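Local coordinates for protein glycosyl transferase family 8 (Streptococcus pneumoniae, PDB 5GVV) that transfers galactose from UDP-galactose to the terminal glucose of already glycosylated PsrP, the third step in O-glycosylation of this serine-rich repeat protein, at residues 276-281 / 399-404; 128-133 / 139-144; 15-20 / 41-46; 220-225 / 241-246. One frame throughout, in Å; residues are numbered along the deposited sequence.

Interaction 1 of 4, residues 276-281 / 399-404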
# COMPACT_ATOMS: atom_id res chain seq x y z
N PHE A 276 -9.44 20.33 15.79
CA PHE A 276 -8.95 20.50 17.15
C PHE A 276 -9.11 21.94 17.64
O PHE A 276 -8.94 22.88 16.86
CB PHE A 276 -7.50 20.02 17.25
CG PHE A 276 -7.35 18.53 17.06
CD1 PHE A 276 -7.85 17.65 18.01
CD2 PHE A 276 -6.70 18.02 15.94
CE1 PHE A 276 -7.72 16.28 17.84
CE2 PHE A 276 -6.56 16.66 15.77
CZ PHE A 276 -7.08 15.78 16.72
N LYS A 277 -9.44 22.10 18.91
CA LYS A 277 -9.67 23.42 19.49
C LYS A 277 -8.48 23.87 20.33
O LYS A 277 -8.42 25.02 20.77
CB LYS A 277 -10.95 23.43 20.33
CG LYS A 277 -12.20 23.08 19.54
CD LYS A 277 -12.29 23.91 18.26
CE LYS A 277 -12.47 25.40 18.55
NZ LYS A 277 -11.46 26.23 17.84
N LEU A 278 -7.53 22.96 20.53
CA LEU A 278 -6.37 23.25 21.37
C LEU A 278 -5.27 22.24 21.11
O LEU A 278 -5.55 21.08 20.76
CB LEU A 278 -6.76 23.20 22.86
CG LEU A 278 -5.83 23.90 23.85
CD1 LEU A 278 -6.03 25.41 23.84
CD2 LEU A 278 -6.02 23.36 25.25
N GLN A 279 -4.02 22.68 21.26
CA GLN A 279 -2.86 21.80 21.09
C GLN A 279 -2.03 21.76 22.38
O GLN A 279 -1.54 22.80 22.84
CB GLN A 279 -2.00 22.29 19.92
CG GLN A 279 -2.75 22.42 18.59
CD GLN A 279 -2.88 21.10 17.84
OE1 GLN A 279 -2.10 20.17 18.04
NE2 GLN A 279 -3.87 21.01 16.96
N CYS A 280 -1.89 20.57 22.96
CA CYS A 280 -1.17 20.42 24.22
C CYS A 280 0.12 19.62 24.03
O CYS A 280 0.19 18.76 23.16
CB CYS A 280 -2.05 19.74 25.27
SG CYS A 280 -3.42 20.76 25.85
N VAL A 281 1.12 19.92 24.85
CA VAL A 281 2.41 19.24 24.72
C VAL A 281 2.99 18.86 26.08
O VAL A 281 2.84 19.58 27.08
CB VAL A 281 3.41 20.10 23.91
CG1 VAL A 281 3.68 21.41 24.62
CG2 VAL A 281 4.70 19.35 23.65
N ALA A 399 -11.54 20.44 32.94
CA ALA A 399 -12.18 21.75 32.95
C ALA A 399 -11.16 22.88 32.77
O ALA A 399 -11.42 23.87 32.08
CB ALA A 399 -12.96 21.95 34.24
N ALA A 400 -10.00 22.73 33.41
CA ALA A 400 -8.93 23.71 33.28
C ALA A 400 -8.48 23.83 31.83
O ALA A 400 -8.33 24.94 31.31
CB ALA A 400 -7.76 23.32 34.16
N ILE A 401 -8.27 22.69 31.18
CA ILE A 401 -7.84 22.68 29.79
C ILE A 401 -8.87 23.33 28.86
O ILE A 401 -8.51 24.13 27.99
CB ILE A 401 -7.50 21.24 29.33
CG1 ILE A 401 -6.24 20.75 30.04
CG2 ILE A 401 -7.30 21.20 27.82
CD1 ILE A 401 -5.96 19.26 29.89
N ARG A 402 -10.15 23.02 29.07
CA ARG A 402 -11.22 23.61 28.27
C ARG A 402 -11.34 25.13 28.42
O ARG A 402 -11.88 25.80 27.54
CB ARG A 402 -12.56 22.93 28.56
CG ARG A 402 -12.80 21.69 27.71
CD ARG A 402 -14.11 21.00 28.02
NE ARG A 402 -14.40 19.97 27.02
CZ ARG A 402 -14.52 18.67 27.28
NH1 ARG A 402 -14.38 18.23 28.53
NH2 ARG A 402 -14.79 17.81 26.31
N SER A 403 -10.84 25.67 29.53
CA SER A 403 -10.89 27.11 29.76
C SER A 403 -9.95 27.86 28.80
O SER A 403 -10.11 29.06 28.57
CB SER A 403 -10.55 27.45 31.22
OG SER A 403 -9.15 27.46 31.44
N TYR A 404 -8.98 27.14 28.24
CA TYR A 404 -8.03 27.74 27.31
C TYR A 404 -8.56 27.79 25.89
O TYR A 404 -7.98 28.44 25.01
CB TYR A 404 -6.69 27.01 27.37
CG TYR A 404 -5.94 27.30 28.65
CD1 TYR A 404 -6.12 26.51 29.78
CD2 TYR A 404 -5.06 28.37 28.73
CE1 TYR A 404 -5.45 26.77 30.95
CE2 TYR A 404 -4.38 28.64 29.90
CZ TYR A 404 -4.58 27.84 31.00
OH TYR A 404 -3.90 28.10 32.17

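Interaction 2 of 4, residues 128-133 / 139-144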
# COMPACT_ATOMS: atom_id res chain seq x y z
N LEU A 128 -19.68 -20.57 17.11
CA LEU A 128 -19.47 -19.86 15.86
C LEU A 128 -20.14 -20.54 14.67
O LEU A 128 -20.69 -21.64 14.79
CB LEU A 128 -17.97 -19.70 15.57
CG LEU A 128 -17.11 -20.95 15.32
CD1 LEU A 128 -17.07 -21.33 13.84
CD2 LEU A 128 -15.70 -20.75 15.84
N ALA A 129 -20.10 -19.87 13.52
CA ALA A 129 -20.50 -20.46 12.25
C ALA A 129 -19.35 -20.30 11.26
O ALA A 129 -18.68 -19.26 11.25
CB ALA A 129 -21.75 -19.77 11.71
N ALA A 130 -19.11 -21.32 10.44
CA ALA A 130 -18.00 -21.28 9.49
C ALA A 130 -18.25 -22.20 8.30
O ALA A 130 -19.05 -23.13 8.38
CB ALA A 130 -16.70 -21.67 10.19
N ALA A 131 -17.55 -21.93 7.20
CA ALA A 131 -17.63 -22.79 6.02
C ALA A 131 -16.59 -23.90 6.10
O ALA A 131 -15.56 -23.74 6.75
CB ALA A 131 -17.43 -21.98 4.73
N ARG A 132 -16.85 -25.02 5.42
CA ARG A 132 -15.91 -26.13 5.40
C ARG A 132 -14.63 -25.74 4.68
O ARG A 132 -14.63 -24.80 3.87
CB ARG A 132 -16.54 -27.34 4.71
CG ARG A 132 -16.87 -27.11 3.25
CD ARG A 132 -17.68 -28.26 2.67
NE ARG A 132 -18.23 -27.92 1.36
CZ ARG A 132 -18.84 -28.79 0.56
NH1 ARG A 132 -18.97 -30.06 0.94
NH2 ARG A 132 -19.32 -28.41 -0.61
N SER A 133 -13.56 -26.47 4.95
CA SER A 133 -12.26 -26.18 4.34
C SER A 133 -12.17 -26.75 2.92
O SER A 133 -12.35 -27.95 2.71
CB SER A 133 -11.13 -26.74 5.21
OG SER A 133 -9.87 -26.58 4.58
N VAL A 139 -9.83 -30.71 6.25
CA VAL A 139 -10.56 -31.19 7.41
C VAL A 139 -11.07 -30.01 8.23
O VAL A 139 -10.41 -28.97 8.32
CB VAL A 139 -9.68 -32.14 8.26
CG1 VAL A 139 -8.50 -31.38 8.85
CG2 VAL A 139 -10.49 -32.81 9.36
N GLY A 140 -12.27 -30.16 8.79
CA GLY A 140 -12.86 -29.10 9.58
C GLY A 140 -13.20 -27.87 8.76
O GLY A 140 -13.35 -27.96 7.54
N PHE A 141 -13.33 -26.73 9.43
CA PHE A 141 -13.74 -25.50 8.77
C PHE A 141 -12.58 -24.57 8.43
O PHE A 141 -11.51 -24.64 9.05
CB PHE A 141 -14.76 -24.76 9.63
CG PHE A 141 -14.29 -24.47 11.03
CD1 PHE A 141 -13.52 -23.34 11.29
CD2 PHE A 141 -14.64 -25.30 12.08
CE1 PHE A 141 -13.09 -23.06 12.58
CE2 PHE A 141 -14.21 -25.03 13.37
CZ PHE A 141 -13.43 -23.91 13.62
N ASN A 142 -12.79 -23.70 7.45
CA ASN A 142 -11.81 -22.65 7.17
C ASN A 142 -12.03 -21.48 8.12
O ASN A 142 -13.16 -21.06 8.35
CB ASN A 142 -11.90 -22.18 5.72
CG ASN A 142 -10.91 -21.08 5.41
OD1 ASN A 142 -11.17 -19.90 5.64
ND2 ASN A 142 -9.75 -21.46 4.87
N ALA A 143 -10.94 -20.94 8.66
CA ALA A 143 -11.02 -19.95 9.74
C ALA A 143 -11.10 -18.51 9.24
O ALA A 143 -11.18 -17.58 10.05
CB ALA A 143 -9.85 -20.11 10.68
N GLY A 144 -11.07 -18.33 7.93
CA GLY A 144 -11.01 -17.00 7.34
C GLY A 144 -12.31 -16.21 7.39
O GLY A 144 -12.32 -15.00 7.18
O HOH W 1 -15.48 -20.19 7.26
O HOH W 2 -8.40 -24.22 4.46

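Interaction 3 of 4, residues 15-20 / 41-46. With UDP (uridine-5'-diphosphate), chain D.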
# COMPACT_ATOMS: atom_id res chain seq x y z
N ALA A 15 2.03 -3.83 7.01
CA ALA A 15 2.62 -4.38 5.79
C ALA A 15 1.54 -4.99 4.91
O ALA A 15 1.73 -5.15 3.71
CB ALA A 15 3.68 -5.41 6.13
N TYR A 16 0.41 -5.32 5.52
CA TYR A 16 -0.72 -5.92 4.81
C TYR A 16 -1.80 -4.87 4.55
O TYR A 16 -2.93 -5.22 4.20
CB TYR A 16 -1.30 -7.05 5.68
CG TYR A 16 -1.62 -8.34 4.96
CD1 TYR A 16 -0.62 -9.13 4.39
CD2 TYR A 16 -2.93 -8.80 4.88
CE1 TYR A 16 -0.92 -10.33 3.75
CE2 TYR A 16 -3.24 -10.00 4.23
CZ TYR A 16 -2.23 -10.75 3.68
OH TYR A 16 -2.54 -11.94 3.04
N ILE A 17 -1.47 -3.59 4.70
CA ILE A 17 -2.48 -2.54 4.58
C ILE A 17 -3.22 -2.52 3.23
O ILE A 17 -4.42 -2.21 3.18
CB ILE A 17 -1.90 -1.14 4.92
CG1 ILE A 17 -3.03 -0.14 5.20
CG2 ILE A 17 -0.99 -0.64 3.81
CD1 ILE A 17 -3.80 -0.42 6.49
N ARG A 18 -2.52 -2.86 2.14
CA ARG A 18 -3.13 -2.86 0.81
C ARG A 18 -4.20 -3.95 0.70
O ARG A 18 -5.20 -3.78 -0.01
CB ARG A 18 -2.09 -3.04 -0.30
CG ARG A 18 -1.26 -1.79 -0.60
CD ARG A 18 -0.26 -2.01 -1.73
NE ARG A 18 -0.92 -2.19 -3.02
CZ ARG A 18 -0.88 -3.32 -3.72
NH1 ARG A 18 -0.20 -4.36 -3.26
NH2 ARG A 18 -1.51 -3.41 -4.89
N GLN A 19 -3.99 -5.06 1.40
CA GLN A 19 -4.95 -6.17 1.40
C GLN A 19 -6.10 -5.87 2.35
O GLN A 19 -7.27 -6.09 2.02
CB GLN A 19 -4.25 -7.47 1.81
CG GLN A 19 -3.23 -8.00 0.79
CD GLN A 19 -2.01 -7.11 0.64
OE1 GLN A 19 -1.44 -6.64 1.62
NE2 GLN A 19 -1.62 -6.86 -0.61
N ILE A 20 -5.78 -5.36 3.54
CA ILE A 20 -6.80 -4.98 4.51
C ILE A 20 -7.74 -3.94 3.90
O ILE A 20 -8.95 -4.08 3.99
CB ILE A 20 -6.18 -4.39 5.79
CG1 ILE A 20 -5.26 -5.42 6.46
CG2 ILE A 20 -7.27 -3.92 6.77
CD1 ILE A 20 -4.42 -4.83 7.59
N GLN A 41 -1.07 -3.65 15.31
CA GLN A 41 -0.04 -3.13 16.21
C GLN A 41 0.56 -1.84 15.68
O GLN A 41 0.92 -0.96 16.45
CB GLN A 41 1.10 -4.13 16.37
CG GLN A 41 0.75 -5.47 16.98
CD GLN A 41 1.99 -6.28 17.31
OE1 GLN A 41 2.41 -7.14 16.54
NE2 GLN A 41 2.59 -5.99 18.46
N ASP A 42 0.68 -1.74 14.36
CA ASP A 42 1.54 -0.71 13.78
C ASP A 42 0.92 0.13 12.67
O ASP A 42 1.64 0.84 11.97
CB ASP A 42 2.83 -1.36 13.27
CG ASP A 42 2.59 -2.37 12.16
OD1 ASP A 42 1.44 -2.85 12.01
OD2 ASP A 42 3.56 -2.70 11.45
N ILE A 43 -0.40 0.08 12.50
CA ILE A 43 -1.05 0.91 11.48
C ILE A 43 -1.12 2.38 11.92
O ILE A 43 -1.61 2.70 13.01
CB ILE A 43 -2.44 0.38 11.09
CG1 ILE A 43 -2.34 -1.07 10.59
CG2 ILE A 43 -3.06 1.24 10.00
CD1 ILE A 43 -3.68 -1.67 10.22
N PRO A 44 -0.61 3.29 11.06
CA PRO A 44 -0.56 4.73 11.35
C PRO A 44 -1.93 5.34 11.62
O PRO A 44 -2.91 4.98 10.95
CB PRO A 44 0.04 5.31 10.07
CG PRO A 44 0.92 4.22 9.55
CD PRO A 44 0.15 2.95 9.84
N GLN A 45 -1.98 6.27 12.57
CA GLN A 45 -3.23 6.89 12.99
C GLN A 45 -3.91 7.68 11.87
O GLN A 45 -5.14 7.78 11.84
CB GLN A 45 -2.97 7.82 14.18
CG GLN A 45 -2.68 7.09 15.49
CD GLN A 45 -2.01 7.99 16.52
OE1 GLN A 45 -0.84 8.34 16.38
NE2 GLN A 45 -2.76 8.37 17.55
N GLU A 46 -3.11 8.24 10.97
CA GLU A 46 -3.63 9.04 9.85
C GLU A 46 -4.52 8.21 8.94
O GLU A 46 -5.52 8.71 8.41
CB GLU A 46 -2.48 9.63 9.03
CG GLU A 46 -1.70 10.75 9.72
CD GLU A 46 -0.59 10.25 10.60
OE1 GLU A 46 -0.47 9.03 10.80
OE2 GLU A 46 0.19 11.09 11.11
N1 UDP D . -1.83 -11.46 7.89
C2 UDP D . -1.24 -10.21 8.03
N3 UDP D . -0.00 -9.95 7.47
C4 UDP D . 0.66 -10.94 6.76
C5 UDP D . 0.06 -12.19 6.62
C6 UDP D . -1.13 -12.47 7.29
O2 UDP D . -1.82 -9.34 8.66
O4 UDP D . 1.76 -10.70 6.26
C1' UDP D . -3.15 -11.70 8.50
C2' UDP D . -4.24 -11.37 7.50
O2' UDP D . -5.37 -10.85 8.15
C3' UDP D . -4.60 -12.72 6.91
C4' UDP D . -4.36 -13.65 8.09
O4' UDP D . -3.30 -13.07 8.83
O3' UDP D . -5.93 -12.74 6.46
C5' UDP D . -4.01 -15.07 7.66
O5' UDP D . -3.23 -15.01 6.49
PA UDP D . -3.75 -15.75 5.17
O1A UDP D . -5.05 -15.15 4.83
O2A UDP D . -2.77 -15.61 4.06
O3A UDP D . -3.90 -17.31 5.58
PB UDP D . -4.85 -18.35 4.78
O1B UDP D . -5.04 -19.58 5.58
O2B UDP D . -4.16 -18.71 3.52
O3B UDP D . -6.16 -17.72 4.48
O HOH W 3 3.79 -4.44 9.59

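Interaction 4 of 4, residues 220-225 / 241-246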
# COMPACT_ATOMS: atom_id res chain seq x y z
N GLU A 220 -20.32 -17.76 -11.96
CA GLU A 220 -21.28 -16.75 -12.36
C GLU A 220 -22.64 -17.14 -11.80
O GLU A 220 -23.18 -18.19 -12.15
CB GLU A 220 -21.36 -16.62 -13.88
CG GLU A 220 -20.48 -15.52 -14.47
CD GLU A 220 -20.94 -14.13 -14.07
OE1 GLU A 220 -20.08 -13.23 -13.92
OE2 GLU A 220 -22.17 -13.93 -13.90
N PRO A 221 -23.21 -16.30 -10.92
CA PRO A 221 -22.64 -15.04 -10.42
C PRO A 221 -21.55 -15.30 -9.39
O PRO A 221 -21.45 -16.42 -8.88
CB PRO A 221 -23.84 -14.38 -9.75
CG PRO A 221 -24.67 -15.53 -9.26
CD PRO A 221 -24.52 -16.60 -10.32
N LEU A 222 -20.74 -14.29 -9.11
CA LEU A 222 -19.67 -14.40 -8.12
C LEU A 222 -20.20 -14.86 -6.77
O LEU A 222 -21.28 -14.43 -6.34
CB LEU A 222 -18.98 -13.04 -7.95
CG LEU A 222 -17.60 -12.78 -8.55
CD1 LEU A 222 -17.24 -13.80 -9.59
CD2 LEU A 222 -17.51 -11.36 -9.11
N PRO A 223 -19.45 -15.75 -6.10
CA PRO A 223 -19.80 -16.09 -4.72
C PRO A 223 -19.69 -14.83 -3.85
O PRO A 223 -18.88 -13.96 -4.16
CB PRO A 223 -18.72 -17.10 -4.33
CG PRO A 223 -18.30 -17.73 -5.64
CD PRO A 223 -18.36 -16.59 -6.63
N LEU A 224 -20.51 -14.73 -2.80
CA LEU A 224 -20.54 -13.53 -1.97
C LEU A 224 -19.20 -13.23 -1.32
O LEU A 224 -18.85 -12.05 -1.13
CB LEU A 224 -21.66 -13.61 -0.93
CG LEU A 224 -23.06 -13.31 -1.46
CD1 LEU A 224 -24.16 -13.65 -0.47
CD2 LEU A 224 -23.15 -11.86 -1.87
N ILE A 225 -18.45 -14.27 -0.96
CA ILE A 225 -17.12 -14.05 -0.38
C ILE A 225 -16.04 -14.89 -1.07
O ILE A 225 -16.09 -16.12 -1.05
CB ILE A 225 -17.11 -14.27 1.15
CG1 ILE A 225 -18.05 -13.26 1.83
CG2 ILE A 225 -15.70 -14.11 1.69
CD1 ILE A 225 -18.02 -13.28 3.36
N GLY A 241 -4.12 -18.90 -9.95
CA GLY A 241 -5.51 -19.16 -9.62
C GLY A 241 -6.46 -18.24 -10.37
O GLY A 241 -6.05 -17.20 -10.90
N ARG A 242 -7.74 -18.62 -10.40
CA ARG A 242 -8.75 -17.85 -11.11
C ARG A 242 -9.23 -16.65 -10.31
O ARG A 242 -9.05 -16.60 -9.08
CB ARG A 242 -9.95 -18.74 -11.45
CG ARG A 242 -9.68 -19.79 -12.52
CD ARG A 242 -10.78 -20.85 -12.52
NE ARG A 242 -10.88 -21.52 -11.23
CZ ARG A 242 -11.92 -22.25 -10.84
NH1 ARG A 242 -12.96 -22.40 -11.65
NH2 ARG A 242 -11.93 -22.82 -9.64
N LEU A 243 -9.84 -15.69 -11.01
CA LEU A 243 -10.50 -14.52 -10.41
C LEU A 243 -9.53 -13.47 -9.90
O LEU A 243 -9.89 -12.65 -9.06
CB LEU A 243 -11.49 -14.93 -9.31
CG LEU A 243 -12.62 -15.88 -9.75
CD1 LEU A 243 -13.68 -16.00 -8.66
CD2 LEU A 243 -13.23 -15.43 -11.06
N ARG A 244 -8.31 -13.50 -10.42
CA ARG A 244 -7.29 -12.49 -10.10
C ARG A 244 -7.81 -11.08 -10.38
O ARG A 244 -7.54 -10.14 -9.61
CB ARG A 244 -6.04 -12.75 -10.94
CG ARG A 244 -4.99 -11.66 -10.85
CD ARG A 244 -3.81 -11.95 -11.77
NE ARG A 244 -2.83 -10.87 -11.71
CZ ARG A 244 -1.74 -10.90 -10.94
NH1 ARG A 244 -1.48 -11.96 -10.18
NH2 ARG A 244 -0.90 -9.87 -10.94
N GLU A 245 -8.57 -10.94 -11.46
CA GLU A 245 -9.09 -9.63 -11.88
C GLU A 245 -10.06 -9.00 -10.88
O GLU A 245 -10.20 -7.78 -10.81
CB GLU A 245 -9.76 -9.75 -13.25
CG GLU A 245 -10.96 -10.68 -13.29
CD GLU A 245 -10.57 -12.15 -13.45
OE1 GLU A 245 -9.36 -12.47 -13.51
OE2 GLU A 245 -11.49 -12.99 -13.53
N VAL A 246 -10.75 -9.84 -10.11
CA VAL A 246 -11.72 -9.34 -9.14
C VAL A 246 -11.02 -8.58 -8.01
O VAL A 246 -11.51 -7.53 -7.56
CB VAL A 246 -12.58 -10.47 -8.55
CG1 VAL A 246 -13.58 -9.91 -7.54
CG2 VAL A 246 -13.30 -11.22 -9.67

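Interaction 1 of 4, residues 276-281 / 399-404
Leu278 and Ile401 meet where helix 395-402 packs on a face of the six-stranded parallel sheet of the C-terminal part of the chain, a Rossmann-like alpha/beta arrangement. The two methyl branches of Leu278 have separate jobs. CD2 meets Ile401 CG2 at 3.6 Å, whereas CD1 lies 3.9 Å from Tyr404 CB. Leu278 reaches both because its CG stands anti to the backbone N (chi1 -161°), which carries the fork out from the strand toward the helix. Cys280, two residues along and on the same face of the strand, makes a looser contact, its SG being 4.4 Å from Ile401 CG2. A small sulfhydryl suits this place, since Val302 and Phe304 of the strand on one side and Leu345 and Leu347 of the strand on the other also touch it. Ile401 also touches Val302 and Ile370, so its branched side chain spans neighbouring strands of the sheet. Tyr404 gives its CB to Leu278 while the end of the side chain leads away from the strand, and the side chain also touches Leu345 and Ile370. Arg402, exposed and starting away from the strand, forms a salt bridge with Glu301. Within 399-404 itself, Ala400 O accepts from Ser403 N and also from Ser403 OG, the latter at 2.7 Å.

Interaction 2 of 4, residues 128-133 / 139-144
A single beta bridge between Arg132 and Phe141 closes the loop that joins strands 128-131 and 145-149, beside the UDP and manganese site of this GT-A domain. The pair is a non-hydrogen-bonded one of antiparallel sense, gripped from both flanks. Asn142 N donates to Ala131 O at 2.9 Å, with the donor nearly along the C=O axis, and Ser133 N donates to Gly140 O at 3.0 Å in the carbonyl plane. Gly140 adopts a positive phi of 67°, a backbone shape that a residue without a side chain takes up easily. Phe141 CG sits between its backbone N and carbonyl carbon (chi1 55°), which turns the ring back along strand 128-131. Ala130 CB then packs 3.7 Å from Phe141 CB, its small size allowing the close approach, and Leu128 CD1 lies over one face of the ring. Two waters complete the polar side: one accepts from Ala131 N and donates to Asn142 O, the other links Ser133 OG with Asn142 ND2. Arg132 points away and pairs with Asp194. At the other end of the amide, Asn142 OD1 receives Gly144 N at 2.8 Å from above its carbonyl plane and also accepts from Asn197 ND2. The bond from Gly144 N makes an Asx turn, which here leads the chain past the metal ligands Asp106 and His227 into strand 145-149 of the mixed sheet of the GT-A fold.

Interaction 3 of 4, residues 15-20 / 41-46
Ile17 and Ile43 cross at an angle, end methyl against end methyl, where the first turn of helix 17-30 faces the loop leading from strand 34-40 into helix 45-57. Ile17 CD1 lies 3.9 Å from Ile43 CD1 and almost as near its CG2 branch. Ile20, one turn on, instead reaches Ile43 tip to tip, the two CD1 atoms 4.2 Å apart. Ile43 can serve both partners because its CG1 lies anti to the carbonyl carbon (chi1 -57°) and its chain is extended beyond, so that one methyl is presented to two helix residues. Isoleucine suits this buried seam, which Leu38, Trp47 and Phe48 continue, because it is wholly apolar and its long branch carries a methyl to the partner. Nearer the surface the link becomes polar: a water accepts from Ala15 N and donates to Asp42 OD2 at 2.6 Å, while Asp42 OD1 accepts a hydrogen bond from the backbone N of Tyr14.

On another side of the helix start, Tyr16 turns away from the isoleucines and lays one face of its ring over the uracil of UDP. The overlap is offset, with Tyr16 CD1 3.2 Å from UDP N3. Tyr16 occupies the N-cap position, and its carbonyl O accepts from Ile20 N at 2.9 Å. The second subunit approaches too: its Arg18 packs on Ile17 and its Arg244 makes a salt bridge with Glu46. The succession of strand, helix, strand and helix, with the nucleotide at the end of the first strand, is characteristic of the Rossmann-like nucleotide-binding half of a GT-A glycosyltransferase.

Interaction 4 of 4, residues 220-225 / 241-246
Leu222 packs against Leu243 and Val246 where the loop before strand 225-227 meets the start of helix 244-251, in the GT-A glycosyltransferase part of the chain. The contact between the segments is apolar and modest. Each methyl of the Leu222 fork has its own partner: CD1 lies 4.3 Å from Leu243 CD1, and CD2 lies 4.2 Å from Val246 CG2. A forked side chain suits a site with two apolar neighbours three residues apart, one just before the helix and one in it. Leu243 and Val246 both also touch Leu226, which directly precedes the manganese ligand His227, so the small cluster continues onto the strand that carries this ligand.

Polar bonds lie around the cluster. Arg242 makes a salt bridge with Asp203, and Gly241 N donates to Asp232 OD2. Pro223 O accepts from Thr112 OG1, tying the loop to Thr112, just after strand 109-111, the antiparallel partner of strand 225-227.

The backbone has two unusual features. A cis peptide precedes Pro221 and bends the chain just ahead of Leu222. Leu243 has a positive phi of 76°, marking the turn into the helix; its carbonyl O accepts from Tyr228 OH and, at 3.1 Å, from Val246 N.

Interactions 2, 3 and 4 belong to the GT-A part of the chain, while interaction 1 lies in the separate C-terminal sheet, its centre about 50 Å from that of interaction 2 and on the opposite side of the chain's centre. Interactions 1 and 3 are both buried and aliphatic, but interaction 1 packs a helix on a sheet face, whereas interaction 3 joins a helix start to a strand-helix loop. Interaction 2, also buried, relies on backbone hydrogen bonds and waters beside the metal site. Interaction 4 is partly buried and purely apolar across its segments. Interactions 3 and 4 both border the second subunit. Interactions 2 and 3 approach UDP from its diphosphate and uracil ends.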